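Local coordinates for protein ribonucleoside-diphosphate reductase (Pseudomonas aeruginosa, PDB 5IM3) that probably reduces ribonucleoside diphosphates to the deoxyribonucleotides needed for DNA synthesis, under allosteric control by nucleotides such as dATP, at residues Lys545-Phe556 against Ala883-Arg893. Residues are numbered along the deposited sequence; the frame is centred on the assembly and turned at random.
Sequences KDLWRKMLSMLF and ASGKKLDVTYR
W548 reaches across to D889 and donates its indole NE1-H to OD1 over 2.9 Å, at an N-H...O angle of 160°. The oxygen lies close to the indole plane, whereas the nitrogen approaches from above the carboxylate, the two planes being steeply inclined. R893 NE forms a 2.7 Å salt bridge to the same D889 OD1, meeting it on the syn side, slightly out of the plane and on the face away from W548; two donors thus grip one oxygen, which should restrict the rotation of the acid. With CG anti to the backbone N (chi1 -176°), D889 is swung to where both can meet it. K545 NZ comes within 3.5 Å of R893 NH2, a like-charge approach that the nearby carboxylate probably eases.

Apolar atoms line the indole: L552 CD1 lies over one face, 3.3 Å above the plane toward the rim, while Y892 CB meets the ring edge, 3.7 Å from W548 CH2. F491, M492 and V495 of helix 489-496 also touch this indole. L552 divides its branches, CD1 resting on the D889 backbone and CD2 beside the Y892 ring. Farther along, L555 CD2 touches the phenol end of Y892, and L888 CD1 packs against F556 CB.

Away from the nucleotide sites, the axes of 545-556 and 885-893 cross at 106°, 9.9 Å apart at closest approach. L888 and Y892 also touch strands 878-881 and 906-909, placing this helix-helix packing in the ten-stranded alpha-beta barrel domain.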
loop_
_atom_site.group_PDB
_atom_site.type_symbol
_atom_site.label_atom_id
_atom_site.label_comp_id
_atom_site.label_asym_id
_atom_site.label_seq_id
_atom_site.Cartn_x
_atom_site.Cartn_y
_atom_site.Cartn_z
ATOM N N LYS A 545 0.652 -9.350 -25.983
ATOM C CA LYS A 545 -0.069 -9.279 -24.715
ATOM C C LYS A 545 0.411 -8.104 -23.870
ATOM O O LYS A 545 -0.383 -7.473 -23.164
ATOM C CB LYS A 545 0.098 -10.588 -23.944
ATOM C CG LYS A 545 -1.071 -11.555 -24.079
ATOM C CD LYS A 545 -0.735 -12.910 -23.467
ATOM C CE LYS A 545 -1.976 -13.769 -23.269
ATOM N NZ LYS A 545 -2.764 -13.345 -22.077
ATOM N N ASP A 546 1.710 -7.797 -23.928
ATOM C CA ASP A 546 2.250 -6.708 -23.119
ATOM C C ASP A 546 1.757 -5.355 -23.615
ATOM O O ASP A 546 1.418 -4.478 -22.812
ATOM C CB ASP A 546 3.779 -6.756 -23.124
ATOM C CG ASP A 546 4.329 -7.980 -22.416
ATOM O OD1 ASP A 546 3.573 -8.630 -21.663
ATOM O OD2 ASP A 546 5.525 -8.285 -22.608
ATOM N N LEU A 547 1.715 -5.161 -24.932
ATOM C CA LEU A 547 1.198 -3.907 -25.467
ATOM C C LEU A 547 -0.307 -3.809 -25.249
ATOM O O LEU A 547 -0.827 -2.738 -24.917
ATOM C CB LEU A 547 1.547 -3.791 -26.953
ATOM C CG LEU A 547 1.188 -2.474 -27.641
ATOM C CD1 LEU A 547 1.905 -1.304 -26.981
ATOM C CD2 LEU A 547 1.524 -2.542 -29.127
ATOM N N TRP A 548 -1.016 -4.924 -25.427
ATOM C CA TRP A 548 -2.445 -4.965 -25.145
ATOM C C TRP A 548 -2.729 -4.562 -23.701
ATOM O O TRP A 548 -3.615 -3.740 -23.434
ATOM C CB TRP A 548 -2.967 -6.372 -25.442
ATOM C CG TRP A 548 -4.404 -6.631 -25.106
ATOM C CD1 TRP A 548 -4.878 -7.500 -24.166
ATOM C CD2 TRP A 548 -5.554 -6.043 -25.725
ATOM N NE1 TRP A 548 -6.251 -7.484 -24.155
ATOM C CE2 TRP A 548 -6.692 -6.598 -25.103
ATOM C CE3 TRP A 548 -5.734 -5.100 -26.740
ATOM C CZ2 TRP A 548 -7.990 -6.238 -25.461
ATOM C CZ3 TRP A 548 -7.028 -4.744 -27.092
ATOM C CH2 TRP A 548 -8.135 -5.312 -26.455
ATOM N N ARG A 549 -1.964 -5.115 -22.753
ATOM C CA ARG A 549 -2.138 -4.757 -21.348
ATOM C C ARG A 549 -1.899 -3.268 -21.123
ATOM O O ARG A 549 -2.637 -2.620 -20.371
ATOM C CB ARG A 549 -1.193 -5.591 -20.477
ATOM C CG ARG A 549 -1.172 -5.193 -19.006
ATOM C CD ARG A 549 -0.234 -6.077 -18.186
ATOM N NE ARG A 549 -0.751 -7.435 -18.018
ATOM C CZ ARG A 549 -0.258 -8.326 -17.159
ATOM N NH1 ARG A 549 0.769 -8.009 -16.378
ATOM N NH2 ARG A 549 -0.796 -9.538 -17.073
ATOM N N LYS A 550 -0.869 -2.710 -21.762
ATOM C CA LYS A 550 -0.607 -1.280 -21.637
ATOM C C LYS A 550 -1.760 -0.463 -22.207
ATOM O O LYS A 550 -2.147 0.564 -21.636
ATOM C CB LYS A 550 0.703 -0.931 -22.342
ATOM C CG LYS A 550 1.115 0.531 -22.237
ATOM C CD LYS A 550 1.478 0.901 -20.809
ATOM C CE LYS A 550 2.085 2.290 -20.736
ATOM N NZ LYS A 550 2.413 2.678 -19.337
ATOM N N MET A 551 -2.324 -0.907 -23.331
ATOM C CA MET A 551 -3.450 -0.198 -23.927
ATOM C C MET A 551 -4.647 -0.175 -22.984
ATOM O O MET A 551 -5.308 0.859 -22.835
ATOM C CB MET A 551 -3.822 -0.847 -25.263
ATOM C CG MET A 551 -2.728 -0.747 -26.323
ATOM S SD MET A 551 -2.872 -1.979 -27.635
ATOM C CE MET A 551 -4.435 -1.507 -28.387
ATOM N N LEU A 552 -4.938 -1.301 -22.326
ATOM C CA LEU A 552 -6.101 -1.343 -21.443
ATOM C C LEU A 552 -5.856 -0.579 -20.148
ATOM O O LEU A 552 -6.786 0.034 -19.612
ATOM C CB LEU A 552 -6.487 -2.791 -21.144
ATOM C CG LEU A 552 -6.855 -3.634 -22.369
ATOM C CD1 LEU A 552 -7.249 -5.041 -21.938
ATOM C CD2 LEU A 552 -7.973 -2.986 -23.188
ATOM N N SER A 553 -4.624 -0.580 -19.642
ATOM C CA SER A 553 -4.343 0.152 -18.411
ATOM C C SER A 553 -4.420 1.657 -18.635
ATOM O O SER A 553 -4.869 2.396 -17.751
ATOM C CB SER A 553 -2.972 -0.245 -17.858
ATOM O OG SER A 553 -1.935 0.168 -18.723
ATOM N N MET A 554 -3.992 2.134 -19.811
ATOM C CA MET A 554 -4.130 3.556 -20.120
ATOM C C MET A 554 -5.591 3.933 -20.327
ATOM O O MET A 554 -6.036 4.990 -19.865
ATOM C CB MET A 554 -3.309 3.915 -21.359
ATOM C CG MET A 554 -1.804 3.938 -21.136
ATOM S SD MET A 554 -1.290 5.139 -19.892
ATOM C CE MET A 554 -1.120 4.078 -18.449
ATOM N N LEU A 555 -6.351 3.090 -21.029
ATOM C CA LEU A 555 -7.784 3.327 -21.151
ATOM C C LEU A 555 -8.442 3.399 -19.777
ATOM O O LEU A 555 -9.332 4.226 -19.548
ATOM C CB LEU A 555 -8.422 2.227 -22.004
ATOM C CG LEU A 555 -9.933 2.312 -22.249
ATOM C CD1 LEU A 555 -10.284 3.544 -23.068
ATOM C CD2 LEU A 555 -10.435 1.056 -22.942
ATOM N N PHE A 556 -7.996 2.559 -18.837
ATOM C CA PHE A 556 -8.568 2.580 -17.492
ATOM C C PHE A 556 -8.108 3.802 -16.708
ATOM O O PHE A 556 -8.915 4.454 -16.034
ATOM C CB PHE A 556 -8.191 1.302 -16.744
ATOM C CG PHE A 556 -8.497 1.349 -15.268
ATOM C CD1 PHE A 556 -9.806 1.317 -14.815
ATOM C CD2 PHE A 556 -7.473 1.418 -14.337
ATOM C CE1 PHE A 556 -10.089 1.361 -13.457
ATOM C CE2 PHE A 556 -7.748 1.461 -12.981
ATOM C CZ PHE A 556 -9.057 1.432 -12.540
ATOM N N ALA A 883 -13.769 -3.187 -12.100
ATOM C CA ALA A 883 -12.551 -2.597 -12.646
ATOM C C ALA A 883 -11.309 -3.424 -12.342
ATOM O O ALA A 883 -10.654 -3.224 -11.314
ATOM C CB ALA A 883 -12.361 -1.176 -12.115
ATOM N N SER A 884 -10.981 -4.350 -13.236
ATOM C CA SER A 884 -9.714 -5.063 -13.196
ATOM C C SER A 884 -9.185 -5.167 -14.618
ATOM O O SER A 884 -9.956 -5.165 -15.581
ATOM C CB SER A 884 -9.861 -6.461 -12.581
ATOM O OG SER A 884 -10.717 -7.272 -13.367
ATOM N N GLY A 885 -7.860 -5.235 -14.743
ATOM C CA GLY A 885 -7.273 -5.499 -16.044
ATOM C C GLY A 885 -7.778 -6.793 -16.648
ATOM O O GLY A 885 -7.941 -6.894 -17.868
ATOM N N LYS A 886 -8.043 -7.794 -15.805
ATOM C CA LYS A 886 -8.638 -9.041 -16.272
ATOM C C LYS A 886 -10.016 -8.796 -16.874
ATOM O O LYS A 886 -10.343 -9.324 -17.942
ATOM C CB LYS A 886 -8.733 -10.031 -15.109
ATOM C CG LYS A 886 -9.266 -11.403 -15.486
ATOM C CD LYS A 886 -9.838 -12.113 -14.271
ATOM C CE LYS A 886 -9.945 -13.610 -14.494
ATOM N NZ LYS A 886 -8.604 -14.256 -14.521
ATOM N N LYS A 887 -10.844 -8.000 -16.192
ATOM C CA LYS A 887 -12.189 -7.744 -16.689
ATOM C C LYS A 887 -12.166 -6.890 -17.952
ATOM O O LYS A 887 -12.992 -7.090 -18.849
ATOM C CB LYS A 887 -13.030 -7.082 -15.599
ATOM C CG LYS A 887 -14.525 -7.163 -15.857
ATOM C CD LYS A 887 -15.341 -6.523 -14.738
ATOM C CE LYS A 887 -15.670 -7.505 -13.631
ATOM N NZ LYS A 887 -16.810 -7.012 -12.807
ATOM N N LEU A 888 -11.224 -5.950 -18.055
ATOM C CA LEU A 888 -11.087 -5.188 -19.292
ATOM C C LEU A 888 -10.638 -6.081 -20.438
ATOM O O LEU A 888 -11.077 -5.906 -21.580
ATOM C CB LEU A 888 -10.099 -4.037 -19.101
ATOM C CG LEU A 888 -10.544 -2.908 -18.173
ATOM C CD1 LEU A 888 -9.469 -1.849 -18.082
ATOM C CD2 LEU A 888 -11.839 -2.290 -18.665
ATOM N N ASP A 889 -9.766 -7.048 -20.152
ATOM C CA ASP A 889 -9.294 -7.952 -21.193
ATOM C C ASP A 889 -10.454 -8.738 -21.795
ATOM O O ASP A 889 -10.666 -8.717 -23.013
ATOM C CB ASP A 889 -8.233 -8.891 -20.618
ATOM C CG ASP A 889 -7.631 -9.805 -21.664
ATOM O OD1 ASP A 889 -7.786 -9.527 -22.868
ATOM O OD2 ASP A 889 -6.993 -10.803 -21.280
ATOM N N VAL A 890 -11.229 -9.424 -20.949
ATOM C CA VAL A 890 -12.339 -10.239 -21.440
ATOM C C VAL A 890 -13.365 -9.380 -22.163
ATOM O O VAL A 890 -13.977 -9.823 -23.143
ATOM C CB VAL A 890 -12.980 -11.028 -20.278
ATOM C CG1 VAL A 890 -13.487 -10.089 -19.196
ATOM C CG2 VAL A 890 -14.116 -11.915 -20.777
ATOM N N THR A 891 -13.569 -8.142 -21.709
ATOM C CA THR A 891 -14.570 -7.283 -22.333
ATOM C C THR A 891 -14.162 -6.893 -23.748
ATOM O O THR A 891 -14.930 -7.079 -24.700
ATOM C CB THR A 891 -14.795 -6.033 -21.482
ATOM O OG1 THR A 891 -15.382 -6.407 -20.231
ATOM C CG2 THR A 891 -15.714 -5.041 -22.197
ATOM N N TYR A 892 -12.962 -6.334 -23.911
ATOM C CA TYR A 892 -12.568 -5.824 -25.218
ATOM C C TYR A 892 -12.084 -6.920 -26.159
ATOM O O TYR A 892 -12.050 -6.701 -27.375
ATOM C CB TYR A 892 -11.516 -4.729 -25.045
ATOM C CG TYR A 892 -12.117 -3.483 -24.434
ATOM C CD1 TYR A 892 -12.847 -2.591 -25.212
ATOM C CD2 TYR A 892 -11.995 -3.219 -23.077
ATOM C CE1 TYR A 892 -13.418 -1.460 -24.660
ATOM C CE2 TYR A 892 -12.564 -2.090 -22.512
ATOM C CZ TYR A 892 -13.276 -1.215 -23.306
ATOM O OH TYR A 892 -13.844 -0.088 -22.747
ATOM N N ARG A 893 -11.725 -8.093 -25.634
ATOM C CA ARG A 893 -11.631 -9.274 -26.486
ATOM C C ARG A 893 -12.999 -9.638 -27.048
ATOM O O ARG A 893 -13.132 -9.936 -28.241
ATOM C CB ARG A 893 -11.063 -10.460 -25.704
ATOM C CG ARG A 893 -9.573 -10.400 -25.427
ATOM C CD ARG A 893 -9.046 -11.771 -25.026
ATOM N NE ARG A 893 -7.692 -11.706 -24.481
ATOM C CZ ARG A 893 -6.822 -12.710 -24.506
ATOM N NH1 ARG A 893 -7.151 -13.871 -25.063
ATOM N NH2 ARG A 893 -5.612 -12.553 -23.984
#